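Local coordinates for protein diaminopropionate ammonia-lyase (Escherichia coli, PDB 4D9I) that catalyses the pyridoxal-phosphate-dependent alpha,beta-elimination of both L- and D-diaminopropionate to pyruvate and ammonia, working as a homodimer, at residues R33-L47 / T208-M220. Numbering follows the deposited sequence.
Sequences RQFHQKIAGYRPTPL and TLADEAVEQMREM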
ATOM      1  N   ARG B  33       7.361 -30.493  11.842  1.00 31.90           N
ATOM      2  CA  ARG B  33       6.007 -30.174  11.389  1.00 31.77           C
ATOM      3  C   ARG B  33       4.911 -30.997  12.083  1.00 33.29           C
ATOM      4  O   ARG B  33       3.852 -30.463  12.434  1.00 32.94           O
ATOM      5  CB  ARG B  33       5.877 -30.294   9.867  1.00 31.91           C
ATOM      6  CG  ARG B  33       4.520 -29.812   9.383  1.00 31.57           C
ATOM      7  CD  ARG B  33       4.465 -29.656   7.880  1.00 31.41           C
ATOM      8  NE  ARG B  33       3.139 -29.210   7.484  1.00 31.08           N
ATOM      9  CZ  ARG B  33       2.730 -29.115   6.231  1.00 31.31           C
ATOM     10  NH1 ARG B  33       3.548 -29.434   5.232  1.00 31.42           N
ATOM     11  NH2 ARG B  33       1.495 -28.706   5.981  1.00 31.44           N
ATOM     12  N   GLN B  34       5.165 -32.293  12.245  1.00 35.53           N
ATOM     13  CA  GLN B  34       4.304 -33.185  13.021  1.00 37.66           C
ATOM     14  C   GLN B  34       4.033 -32.641  14.426  1.00 37.07           C
ATOM     15  O   GLN B  34       2.901 -32.730  14.925  1.00 37.49           O
ATOM     16  CB  GLN B  34       4.953 -34.558  13.151  1.00 40.25           C
ATOM     17  CG  GLN B  34       4.975 -35.401  11.877  1.00 42.42           C
ATOM     18  CD  GLN B  34       5.721 -36.720  12.096  1.00 45.29           C
ATOM     19  OE1 GLN B  34       5.257 -37.600  12.826  1.00 47.43           O
ATOM     20  NE2 GLN B  34       6.894 -36.851  11.472  1.00 45.81           N
ATOM     21  N   PHE B  35       5.079 -32.081  15.042  1.00 35.98           N
ATOM     22  CA  PHE B  35       4.983 -31.424  16.344  1.00 35.35           C
ATOM     23  C   PHE B  35       4.097 -30.188  16.258  1.00 33.76           C
ATOM     24  O   PHE B  35       3.148 -30.059  17.022  1.00 34.00           O
ATOM     25  CB  PHE B  35       6.380 -31.049  16.866  1.00 34.74           C
ATOM     26  CG  PHE B  35       6.358 -30.071  18.005  1.00 34.18           C
ATOM     27  CD1 PHE B  35       6.126 -30.503  19.298  1.00 35.36           C
ATOM     28  CD2 PHE B  35       6.569 -28.711  17.777  1.00 32.85           C
ATOM     29  CE1 PHE B  35       6.089 -29.607  20.349  1.00 35.00           C
ATOM     30  CE2 PHE B  35       6.541 -27.807  18.830  1.00 32.69           C
ATOM     31  CZ  PHE B  35       6.299 -28.259  20.117  1.00 33.39           C
ATOM     32  N   HIS B  36       4.410 -29.292  15.319  1.00 32.35           N
ATOM     33  CA  HIS B  36       3.629 -28.056  15.110  1.00 31.20           C
ATOM     34  C   HIS B  36       2.167 -28.262  14.834  1.00 32.21           C
ATOM     35  O   HIS B  36       1.336 -27.471  15.275  1.00 31.87           O
ATOM     36  CB  HIS B  36       4.238 -27.200  14.009  1.00 29.50           C
ATOM     37  CG  HIS B  36       5.600 -26.660  14.353  1.00 28.51           C
ATOM     38  ND1 HIS B  36       6.652 -26.768  13.519  1.00 28.08           N
ATOM     39  CD2 HIS B  36       6.064 -26.012  15.491  1.00 27.99           C
ATOM     40  CE1 HIS B  36       7.725 -26.202  14.086  1.00 27.41           C
ATOM     41  NE2 HIS B  36       7.364 -25.742  15.294  1.00 27.43           N
ATOM     42  N   GLN B  37       1.848 -29.336  14.117  1.00 34.01           N
ATOM     43  CA  GLN B  37       0.462 -29.715  13.777  1.00 35.88           C
ATOM     44  C   GLN B  37      -0.404 -30.059  15.023  1.00 37.07           C
ATOM     45  O   GLN B  37      -1.641 -30.144  14.945  1.00 37.82           O
ATOM     46  CB  GLN B  37       0.502 -30.908  12.811  1.00 38.10           C
ATOM     47  CG  GLN B  37      -0.823 -31.648  12.655  1.00 41.17           C
ATOM     48  CD  GLN B  37      -0.677 -33.155  12.724  1.00 43.72           C
ATOM     49  OE1 GLN B  37      -0.251 -33.717  13.750  1.00 44.41           O
ATOM     50  NE2 GLN B  37      -1.059 -33.829  11.637  1.00 45.17           N
ATOM     51  N   LYS B  38       0.249 -30.251  16.167  1.00 36.66           N
ATOM     52  CA  LYS B  38      -0.473 -30.622  17.391  1.00 38.45           C
ATOM     53  C   LYS B  38      -0.786 -29.408  18.254  1.00 37.61           C
ATOM     54  O   LYS B  38      -1.410 -29.527  19.310  1.00 39.01           O
ATOM     55  CB  LYS B  38       0.322 -31.655  18.201  1.00 39.51           C
ATOM     56  CG  LYS B  38       0.670 -32.915  17.430  1.00 40.86           C
ATOM     57  CD  LYS B  38       1.592 -33.805  18.243  1.00 42.42           C
ATOM     58  CE  LYS B  38       1.873 -35.107  17.512  1.00 44.26           C
ATOM     59  NZ  LYS B  38       3.093 -35.767  18.049  1.00 45.26           N
ATOM     60  N   ILE B  39      -0.346 -28.240  17.803  1.00 35.43           N
ATOM     61  CA  ILE B  39      -0.537 -27.005  18.559  1.00 34.92           C
ATOM     62  C   ILE B  39      -1.827 -26.332  18.119  1.00 35.08           C
ATOM     63  O   ILE B  39      -2.089 -26.237  16.920  1.00 34.69           O
ATOM     64  CB  ILE B  39       0.643 -26.024  18.343  1.00 32.82           C
ATOM     65  CG1 ILE B  39       1.969 -26.654  18.788  1.00 32.57           C
ATOM     66  CG2 ILE B  39       0.389 -24.698  19.049  1.00 32.49           C
ATOM     67  CD1 ILE B  39       3.196 -25.929  18.254  1.00 31.11           C
ATOM     68  N   ALA B  40      -2.614 -25.861  19.089  1.00 35.95           N
ATOM     69  CA  ALA B  40      -3.849 -25.116  18.816  1.00 36.74           C
ATOM     70  C   ALA B  40      -3.577 -23.922  17.897  1.00 35.08           C
ATOM     71  O   ALA B  40      -2.679 -23.125  18.155  1.00 34.36           O
ATOM     72  CB  ALA B  40      -4.488 -24.647  20.112  1.00 38.05           C
ATOM     73  N   GLY B  41      -4.354 -23.819  16.830  1.00 34.88           N
ATOM     74  CA  GLY B  41      -4.226 -22.713  15.894  1.00 33.50           C
ATOM     75  C   GLY B  41      -3.308 -22.965  14.713  1.00 31.71           C
ATOM     76  O   GLY B  41      -3.135 -22.073  13.874  1.00 30.38           O
ATOM     77  N   TYR B  42      -2.721 -24.165  14.635  1.00 31.58           N
ATOM     78  CA  TYR B  42      -1.884 -24.506  13.478  1.00 30.75           C
ATOM     79  C   TYR B  42      -2.652 -24.411  12.177  1.00 31.10           C
ATOM     80  O   TYR B  42      -3.747 -24.983  12.053  1.00 32.56           O
ATOM     81  CB  TYR B  42      -1.271 -25.907  13.560  1.00 31.33           C
ATOM     82  CG  TYR B  42      -0.440 -26.236  12.325  1.00 30.48           C
ATOM     83  CD1 TYR B  42       0.855 -25.737  12.183  1.00 29.06           C
ATOM     84  CD2 TYR B  42      -0.970 -27.007  11.280  1.00 31.42           C
ATOM     85  CE1 TYR B  42       1.607 -26.012  11.049  1.00 28.43           C
ATOM     86  CE2 TYR B  42      -0.224 -27.290  10.146  1.00 30.89           C
ATOM     87  CZ  TYR B  42       1.067 -26.787  10.040  1.00 29.57           C
ATOM     88  OH  TYR B  42       1.822 -27.045   8.916  1.00 29.36           O
ATOM     89  N   ARG B  43      -2.044 -23.703  11.221  1.00 29.38           N
ATOM     90  CA  ARG B  43      -2.515 -23.605   9.855  1.00 29.35           C
ATOM     91  C   ARG B  43      -1.298 -23.242   8.986  1.00 27.52           C
ATOM     92  O   ARG B  43      -0.598 -22.279   9.276  1.00 26.33           O
ATOM     93  CB  ARG B  43      -3.614 -22.523   9.739  1.00 29.70           C
ATOM     94  CG  ARG B  43      -4.472 -22.574   8.484  1.00 30.65           C
ATOM     95  CD  ARG B  43      -5.280 -21.284   8.332  1.00 30.70           C
ATOM     96  N   PRO B  44      -1.039 -24.008   7.914  1.00 27.59           N
ATOM     97  CA  PRO B  44       0.055 -23.590   7.032  1.00 26.09           C
ATOM     98  C   PRO B  44      -0.166 -22.159   6.568  1.00 24.61           C
ATOM     99  O   PRO B  44      -1.283 -21.792   6.233  1.00 25.02           O
ATOM    100  CB  PRO B  44      -0.054 -24.557   5.863  1.00 27.13           C
ATOM    101  CG  PRO B  44      -0.713 -25.768   6.441  1.00 28.87           C
ATOM    102  CD  PRO B  44      -1.698 -25.236   7.435  1.00 29.27           C
ATOM    103  N   THR B  45       0.877 -21.342   6.618  1.00 23.04           N
ATOM    104  CA  THR B  45       0.778 -19.931   6.264  1.00 21.89           C
ATOM    105  C   THR B  45       0.673 -19.799   4.735  1.00 21.74           C
ATOM    106  O   THR B  45       1.187 -20.644   3.999  1.00 22.09           O
ATOM    107  CB  THR B  45       2.024 -19.159   6.741  1.00 20.81           C
ATOM    108  OG1 THR B  45       3.199 -19.782   6.212  1.00 20.52           O
ATOM    109  CG2 THR B  45       2.119 -19.110   8.267  1.00 20.85           C
ATOM    110  N   PRO B  46       0.005 -18.742   4.236  1.00 21.44           N
ATOM    111  CA  PRO B  46      -0.174 -18.741   2.789  1.00 21.51           C
ATOM    112  C   PRO B  46       1.121 -18.586   2.014  1.00 20.61           C
ATOM    113  O   PRO B  46       2.079 -17.948   2.483  1.00 19.40           O
ATOM    114  CB  PRO B  46      -1.099 -17.529   2.524  1.00 21.49           C
ATOM    115  CG  PRO B  46      -1.757 -17.230   3.851  1.00 21.67           C
ATOM    116  CD  PRO B  46      -0.774 -17.686   4.906  1.00 21.36           C
ATOM    117  N   LEU B  47       1.123 -19.173   0.823  1.00 21.13           N
ATOM    118  CA  LEU B  47       2.161 -18.915  -0.148  1.00 21.13           C
ATOM    119  C   LEU B  47       1.515 -18.122  -1.278  1.00 21.32           C
ATOM    120  O   LEU B  47       0.784 -18.683  -2.093  1.00 22.56           O
ATOM    121  CB  LEU B  47       2.722 -20.227  -0.698  1.00 21.88           C
ATOM    122  CG  LEU B  47       3.916 -20.073  -1.649  1.00 21.78           C
ATOM    123  CD1 LEU B  47       5.089 -19.468  -0.885  1.00 20.94           C
ATOM    124  CD2 LEU B  47       4.325 -21.412  -2.234  1.00 22.89           C
ATOM    125  N   THR B 208       9.883 -26.220   9.061  1.00 22.66           N
ATOM    126  CA  THR B 208       8.442 -26.398   8.837  1.00 23.17           C
ATOM    127  C   THR B 208       7.909 -25.449   7.767  1.00 22.57           C
ATOM    128  O   THR B 208       7.091 -25.857   6.958  1.00 23.08           O
ATOM    129  CB  THR B 208       7.624 -26.224  10.148  1.00 23.03           C
ATOM    130  OG1 THR B 208       7.796 -27.387  10.961  1.00 24.21           O
ATOM    131  CG2 THR B 208       6.137 -26.065   9.888  1.00 23.39           C
ATOM    132  N   LEU B 209       8.364 -24.195   7.778  1.00 21.54           N
ATOM    133  CA  LEU B 209       7.881 -23.208   6.797  1.00 21.55           C
ATOM    134  C   LEU B 209       8.320 -23.597   5.398  1.00 22.15           C
ATOM    135  O   LEU B 209       7.599 -23.351   4.436  1.00 22.96           O
ATOM    136  CB  LEU B 209       8.293 -21.770   7.154  1.00 20.22           C
ATOM    137  CG  LEU B 209       9.722 -21.272   6.897  1.00 19.95           C
ATOM    138  CD1 LEU B 209       9.851 -20.707   5.497  1.00 19.47           C
ATOM    139  CD2 LEU B 209      10.125 -20.227   7.939  1.00 19.15           C
ATOM    140  N   ALA B 210       9.501 -24.208   5.289  1.00 22.55           N
ATOM    141  CA  ALA B 210       9.993 -24.661   3.994  1.00 23.79           C
ATOM    142  C   ALA B 210       9.242 -25.935   3.546  1.00 25.52           C
ATOM    143  O   ALA B 210       8.858 -26.056   2.361  1.00 26.12           O
ATOM    144  CB  ALA B 210      11.498 -24.909   4.051  1.00 23.96           C
ATOM    145  N   ASP B 211       9.025 -26.869   4.484  1.00 25.87           N
ATOM    146  CA  ASP B 211       8.218 -28.075   4.195  1.00 27.90           C
ATOM    147  C   ASP B 211       6.825 -27.690   3.660  1.00 27.90           C
ATOM    148  O   ASP B 211       6.382 -28.206   2.621  1.00 29.24           O
ATOM    149  CB  ASP B 211       8.101 -28.991   5.419  1.00 29.16           C
ATOM    150  CG  ASP B 211       7.332 -30.282   5.115  1.00 32.51           C
ATOM    151  OD1 ASP B 211       7.979 -31.260   4.723  1.00 33.88           O
ATOM    152  OD2 ASP B 211       6.087 -30.323   5.242  1.00 33.16           O
ATOM    153  N   GLU B 212       6.160 -26.773   4.360  1.00 25.79           N
ATOM    154  CA  GLU B 212       4.857 -26.265   3.919  1.00 25.92           C
ATOM    155  C   GLU B 212       4.917 -25.654   2.528  1.00 25.43           C
ATOM    156  O   GLU B 212       4.065 -25.946   1.691  1.00 26.75           O
ATOM    157  CB  GLU B 212       4.309 -25.209   4.881  1.00 24.61           C
ATOM    158  CG  GLU B 212       3.873 -25.727   6.239  1.00 24.94           C
ATOM    159  CD  GLU B 212       3.492 -24.596   7.174  1.00 24.15           C
ATOM    160  OE1 GLU B 212       3.475 -23.417   6.697  1.00 23.07           O
ATOM    161  OE2 GLU B 212       3.191 -24.875   8.371  1.00 24.36           O
ATOM    162  N   ALA B 213       5.919 -24.805   2.298  1.00 23.98           N
ATOM    163  CA  ALA B 213       6.089 -24.129   1.009  1.00 23.82           C
ATOM    164  C   ALA B 213       6.307 -25.109  -0.140  1.00 25.31           C
ATOM    165  O   ALA B 213       5.772 -24.897  -1.219  1.00 25.55           O
ATOM    166  CB  ALA B 213       7.212 -23.084   1.060  1.00 22.46           C
ATOM    167  N   VAL B 214       7.075 -26.177   0.100  1.00 26.06           N
ATOM    168  CA  VAL B 214       7.327 -27.173  -0.938  1.00 28.19           C
ATOM    169  C   VAL B 214       6.021 -27.891  -1.276  1.00 29.95           C
ATOM    170  O   VAL B 214       5.685 -28.043  -2.442  1.00 30.75           O
ATOM    171  CB  VAL B 214       8.429 -28.190  -0.545  1.00 28.85           C
ATOM    172  CG1 VAL B 214       8.484 -29.337  -1.538  1.00 31.29           C
ATOM    173  CG2 VAL B 214       9.782 -27.509  -0.522  1.00 28.07           C
ATOM    174  N   GLU B 215       5.292 -28.313  -0.243  1.00 30.62           N
ATOM    175  CA  GLU B 215       3.965 -28.899  -0.416  1.00 32.58           C
ATOM    176  C   GLU B 215       3.080 -27.930  -1.199  1.00 32.04           C
ATOM    177  O   GLU B 215       2.372 -28.334  -2.102  1.00 33.77           O
ATOM    178  CB  GLU B 215       3.320 -29.197   0.941  1.00 33.16           C
ATOM    179  CG  GLU B 215       1.978 -29.909   0.833  1.00 36.19           C
ATOM    180  CD  GLU B 215       1.256 -30.055   2.172  1.00 36.93           C
ATOM    181  OE1 GLU B 215       1.720 -29.505   3.188  1.00 35.20           O
ATOM    182  OE2 GLU B 215       0.199 -30.726   2.211  1.00 39.53           O
ATOM    183  N   GLN B 216       3.109 -26.652  -0.832  1.00 29.77           N
ATOM    184  CA  GLN B 216       2.281 -25.667  -1.528  1.00 29.50           C
ATOM    185  C   GLN B 216       2.707 -25.490  -2.990  1.00 29.90           C
ATOM    186  O   GLN B 216       1.855 -25.425  -3.873  1.00 31.77           O
ATOM    187  CB  GLN B 216       2.272 -24.334  -0.792  1.00 27.17           C
ATOM    188  CG  GLN B 216       1.434 -24.342   0.471  1.00 27.33           C
ATOM    189  CD  GLN B 216       1.836 -23.247   1.417  1.00 25.18           C
ATOM    190  OE1 GLN B 216       3.023 -23.029   1.646  1.00 24.29           O
ATOM    191  NE2 GLN B 216       0.861 -22.536   1.954  1.00 24.99           N
ATOM    192  N   MET B 217       4.014 -25.412  -3.241  1.00 28.81           N
ATOM    193  CA  MET B 217       4.530 -25.309  -4.608  1.00 29.38           C
ATOM    194  C   MET B 217       4.163 -26.534  -5.444  1.00 32.27           C
ATOM    195  O   MET B 217       3.765 -26.400  -6.605  1.00 33.40           O
ATOM    196  CB  MET B 217       6.036 -25.027  -4.627  1.00 27.93           C
ATOM    197  CG  MET B 217       6.389 -23.571  -4.313  1.00 25.50           C
ATOM    198  SD  MET B 217       8.152 -23.132  -4.284  1.00 24.26           S
ATOM    199  CE  MET B 217       8.811 -24.148  -2.969  1.00 24.07           C
ATOM    200  N   ARG B 218       4.255 -27.715  -4.847  1.00 33.71           N
ATOM    201  CA  ARG B 218       3.836 -28.941  -5.528  1.00 37.46           C
ATOM    202  C   ARG B 218       2.343 -28.929  -5.881  1.00 39.21           C
ATOM    203  O   ARG B 218       1.971 -29.351  -6.964  1.00 40.96           O
ATOM    204  CB  ARG B 218       4.205 -30.179  -4.706  1.00 38.46           C
ATOM    205  CG  ARG B 218       5.673 -30.561  -4.793  1.00 38.62           C
ATOM    206  CD  ARG B 218       5.997 -31.695  -3.824  1.00 39.98           C
ATOM    207  NE  ARG B 218       7.415 -32.049  -3.837  1.00 40.33           N
ATOM    208  CZ  ARG B 218       8.073 -32.593  -2.809  1.00 40.57           C
ATOM    209  NH1 ARG B 218       7.472 -32.829  -1.645  1.00 40.52           N
ATOM    210  NH2 ARG B 218       9.362 -32.857  -2.930  1.00 41.10           N
ATOM    211  N   GLU B 219       1.497 -28.427  -4.980  1.00 39.19           N
ATOM    212  CA  GLU B 219       0.063 -28.298  -5.283  1.00 41.85           C
ATOM    213  C   GLU B 219      -0.178 -27.317  -6.443  1.00 41.43           C
ATOM    214  O   GLU B 219      -1.100 -27.501  -7.243  1.00 43.08           O
ATOM    215  CB  GLU B 219      -0.734 -27.867  -4.043  1.00 42.45           C
ATOM    216  CG  GLU B 219      -2.239 -27.715  -4.287  1.00 46.17           C
ATOM    217  CD  GLU B 219      -3.021 -27.349  -3.033  1.00 47.21           C
ATOM    218  OE1 GLU B 219      -2.564 -26.465  -2.271  1.00 47.60           O
ATOM    219  OE2 GLU B 219      -4.100 -27.945  -2.805  1.00 50.32           O
ATOM    220  N   MET B 220       0.657 -26.278  -6.519  1.00 39.27           N
ATOM    221  CA  MET B 220       0.602 -25.302  -7.621  1.00 39.08           C
ATOM    222  C   MET B 220       1.215 -25.857  -8.902  1.00 39.83           C
ATOM    223  O   MET B 220       1.043 -25.272  -9.951  1.00 39.99           O
ATOM    224  CB  MET B 220       1.361 -24.028  -7.270  1.00 37.37           C
ATOM    225  CG  MET B 220       0.748 -23.200  -6.161  1.00 37.31           C
ATOM    226  SD  MET B 220       1.882 -21.858  -5.791  1.00 36.74           S
ATOM    227  CE  MET B 220       1.021 -21.088  -4.422  1.00 34.56           C
TER
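Arg-33 bridges two carboxylates one turn apart on helix 208-220, forming a salt-bridge network within this fold type II PLP enzyme. Arg-33 NH1 meets Asp-211 OD2 at 2.7 Å with an N-H...O angle of 162°, in the guanidinium plane. Arg-33 NH1 and NH2 both grip a single oxygen, Glu-215 OE1, at 2.7 and 2.9 Å. Arg-33 CG lies anti to the backbone N (chi1 -174°) and the chain runs straight on to NE, which brings the guanidinium against Glu-212, whose CG lies 3.6 Å above the centre of one face. Arg-33 NE also donates to Tyr-42 OH, which in turn donates to Glu-212 OE2 at 2.6 Å, 33° out of the carboxylate plane. A methionine in place of Arg-33 would probably leave Asp-211 and Glu-215 without their shared counter-charge and Tyr-42 freer to shift. Glu-212 OE1, salt-bridged to Lys-65 and Arg-70, takes a weak bond from Thr-45 N. Near the end of helix 26-36, His-36 ND1 lies 2.9 Å from Thr-208 OG1, a hydrogen bond at the ring edge. Further along, Gln-216 NE2 donates to Thr-45 O at 2.8 Å. Beyond it, Leu-47, starting strand 47-49 of the main mixed sheet, packs CD2 against Met-217 CG at 3.6 Å.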